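Local coordinates for 3-carboxy-cis,cis-muconate cycloisomerase (Acinetobacter calcoaceticus, PDB 1Q5N), which is a cycloisomerase of the fumarase/aspartase (lyase) superfamily, a mostly helical enzyme that assembles from four copies of its chain, at residues A176-R179 with D180-I184. Numbering follows the deposited sequence.
Sequences AFKR and DLDRI
An i to i+4 salt bridge, K178 with D182, spans one turn of helix 166-191, a long alpha-helix in the largely helical fold of this lyase-superfamily enzyme; both residues are partly exposed. K178 reaches along the helix toward the carboxylate one turn on: its chain bends at chi2 (88°) and then runs straight to the ammonium, so that NZ donates to D182 OD2 at 2.7 Å. The acceptor uses its syn lone pair, the one on the side of OD1, and K178 CE follows close behind at 3.2 Å from D182 OD2. In the backbone, D182 N donates to K178 O at 3.1 Å, so the same two residues are tied twice, through backbone and through charge.

F177 and D180 both pack against helix 235-261. F177 lies between that helix and helix 110-146, touching V251 and M254 on the first and C136 on the second; its CD1 is 4.0 Å from D180 OD2, with ring and carboxylate planes 68° apart. R179 and R183, one turn apart, bring R179 NE to 4.5 Å from R183 NH2. The two nitrogens converge on the same oxygen, D235 OD2 of the second subunit, and form salt bridges with it, which accounts for two like charges lying so close; E239 OE1 of that subunit forms a further salt bridge with R183 NH2 alone. The other terminal nitrogen of R183 serves its own helix, forming a salt bridge with D180 OD1 whose hydrogen bond is weak. At that guanidinium edge, in plane, a water accepts from R183 NH1 at 3.0 Å and donates to A176 O at 2.8 Å, a carbonyl that D180 N also engages.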
ATOM      1  N   ALA A 176      -7.215  11.870  21.750  1.00 29.09           N
ATOM      2  CA  ALA A 176      -7.156  11.401  20.373  1.00 29.22           C
ATOM      3  C   ALA A 176      -8.584  10.913  20.000  1.00 29.95           C
ATOM      4  O   ALA A 176      -9.081  11.159  18.891  1.00 28.99           O
ATOM      5  CB  ALA A 176      -6.140  10.266  20.231  1.00 26.84           C
ATOM      6  N   PHE A 177      -9.246  10.225  20.921  1.00 29.47           N
ATOM      7  CA  PHE A 177     -10.598   9.784  20.621  1.00 31.75           C
ATOM      8  C   PHE A 177     -11.544  10.999  20.414  1.00 34.04           C
ATOM      9  O   PHE A 177     -12.426  10.971  19.538  1.00 34.24           O
ATOM     10  CB  PHE A 177     -11.141   8.895  21.730  1.00 30.31           C
ATOM     11  CG  PHE A 177     -10.581   7.527  21.716  1.00 30.72           C
ATOM     12  CD1 PHE A 177     -10.610   6.762  20.532  1.00 30.89           C
ATOM     13  CD2 PHE A 177     -10.110   6.946  22.878  1.00 30.29           C
ATOM     14  CE1 PHE A 177     -10.198   5.405  20.505  1.00 29.35           C
ATOM     15  CE2 PHE A 177      -9.687   5.572  22.875  1.00 31.47           C
ATOM     16  CZ  PHE A 177      -9.740   4.805  21.674  1.00 28.77           C
ATOM     17  N   LYS A 178     -11.344  12.061  21.194  1.00 33.42           N
ATOM     18  CA  LYS A 178     -12.187  13.220  21.037  1.00 34.71           C
ATOM     19  C   LYS A 178     -11.980  13.828  19.648  1.00 32.45           C
ATOM     20  O   LYS A 178     -12.942  14.214  19.009  1.00 32.26           O
ATOM     21  CB  LYS A 178     -11.933  14.214  22.194  1.00 36.38           C
ATOM     22  CG  LYS A 178     -11.516  15.583  21.826  1.00 41.27           C
ATOM     23  CD  LYS A 178     -12.654  16.538  21.578  1.00 41.03           C
ATOM     24  CE  LYS A 178     -12.013  17.848  21.091  1.00 42.25           C
ATOM     25  NZ  LYS A 178     -13.027  18.858  20.608  1.00 42.78           N
ATOM     26  N   ARG A 179     -10.747  13.893  19.153  1.00 32.31           N
ATOM     27  CA  ARG A 179     -10.550  14.437  17.797  1.00 31.29           C
ATOM     28  C   ARG A 179     -11.237  13.518  16.731  1.00 31.26           C
ATOM     29  O   ARG A 179     -11.688  13.989  15.676  1.00 32.11           O
ATOM     30  CB  ARG A 179      -9.055  14.626  17.498  1.00 29.68           C
ATOM     31  CG  ARG A 179      -8.426  15.726  18.279  1.00 28.73           C
ATOM     32  CD  ARG A 179      -7.007  15.992  17.780  1.00 30.08           C
ATOM     33  NE  ARG A 179      -6.067  14.872  18.021  1.00 31.46           N
ATOM     34  CZ  ARG A 179      -5.524  14.564  19.207  1.00 31.39           C
ATOM     35  NH1 ARG A 179      -5.817  15.268  20.292  1.00 31.73           N
ATOM     36  NH2 ARG A 179      -4.643  13.583  19.312  1.00 31.40           N
ATOM     37  N   ASP A 180     -11.339  12.223  17.019  1.00 30.25           N
ATOM     38  CA  ASP A 180     -12.021  11.322  16.119  1.00 32.58           C
ATOM     39  C   ASP A 180     -13.530  11.611  16.108  1.00 34.35           C
ATOM     40  O   ASP A 180     -14.180  11.537  15.055  1.00 34.41           O
ATOM     41  CB  ASP A 180     -11.812   9.871  16.527  1.00 32.24           C
ATOM     42  CG  ASP A 180     -10.391   9.399  16.282  1.00 33.06           C
ATOM     43  OD1 ASP A 180      -9.731   9.933  15.354  1.00 30.46           O
ATOM     44  OD2 ASP A 180      -9.942   8.482  17.010  1.00 31.41           O
ATOM     45  N   LEU A 181     -14.082  11.882  17.284  1.00 33.65           N
ATOM     46  CA  LEU A 181     -15.489  12.226  17.402  1.00 34.78           C
ATOM     47  C   LEU A 181     -15.746  13.522  16.576  1.00 33.75           C
ATOM     48  O   LEU A 181     -16.739  13.630  15.881  1.00 35.40           O
ATOM     49  CB  LEU A 181     -15.842  12.451  18.869  1.00 33.01           C
ATOM     50  CG  LEU A 181     -16.654  11.415  19.634  1.00 36.23           C
ATOM     51  CD1 LEU A 181     -16.877  10.108  18.929  1.00 33.92           C
ATOM     52  CD2 LEU A 181     -15.944  11.225  20.938  1.00 37.37           C
ATOM     53  N   ASP A 182     -14.826  14.472  16.620  1.00 31.92           N
ATOM     54  CA  ASP A 182     -15.007  15.679  15.860  1.00 32.64           C
ATOM     55  C   ASP A 182     -14.964  15.395  14.346  1.00 33.93           C
ATOM     56  O   ASP A 182     -15.749  15.965  13.558  1.00 34.13           O
ATOM     57  CB  ASP A 182     -13.925  16.705  16.195  1.00 33.79           C
ATOM     58  CG  ASP A 182     -14.039  17.287  17.633  1.00 37.30           C
ATOM     59  OD1 ASP A 182     -15.094  17.137  18.302  1.00 38.66           O
ATOM     60  OD2 ASP A 182     -13.045  17.919  18.081  1.00 38.49           O
ATOM     61  N   ARG A 183     -14.023  14.548  13.936  1.00 31.69           N
ATOM     62  CA  ARG A 183     -13.891  14.220  12.523  1.00 31.65           C
ATOM     63  C   ARG A 183     -15.145  13.540  11.991  1.00 30.58           C
ATOM     64  O   ARG A 183     -15.619  13.877  10.910  1.00 29.25           O
ATOM     65  CB  ARG A 183     -12.707  13.296  12.300  1.00 29.30           C
ATOM     66  CG  ARG A 183     -11.387  13.997  12.393  1.00 29.36           C
ATOM     67  CD  ARG A 183     -10.236  12.980  12.246  1.00 28.89           C
ATOM     68  NE  ARG A 183      -8.980  13.666  12.512  1.00 31.70           N
ATOM     69  CZ  ARG A 183      -8.192  13.393  13.553  1.00 31.05           C
ATOM     70  NH1 ARG A 183      -8.523  12.432  14.424  1.00 27.61           N
ATOM     71  NH2 ARG A 183      -7.084  14.111  13.730  1.00 30.04           N
ATOM     72  N   ILE A 184     -15.673  12.602  12.767  1.00 31.31           N
ATOM     73  CA  ILE A 184     -16.880  11.891  12.368  1.00 35.04           C
ATOM     74  C   ILE A 184     -18.057  12.895  12.194  1.00 37.91           C
ATOM     75  O   ILE A 184     -18.738  12.873  11.173  1.00 39.41           O
ATOM     76  CB  ILE A 184     -17.264  10.811  13.404  1.00 33.54           C
ATOM     77  CG1 ILE A 184     -16.295   9.637  13.288  1.00 33.77           C
ATOM     78  CG2 ILE A 184     -18.729  10.393  13.212  1.00 32.67           C
ATOM     79  CD1 ILE A 184     -16.549   8.502  14.227  1.00 33.37           C
TER
HETATM   80  O   HOH W   1      -7.293  11.009  16.751  1.00 36.97           O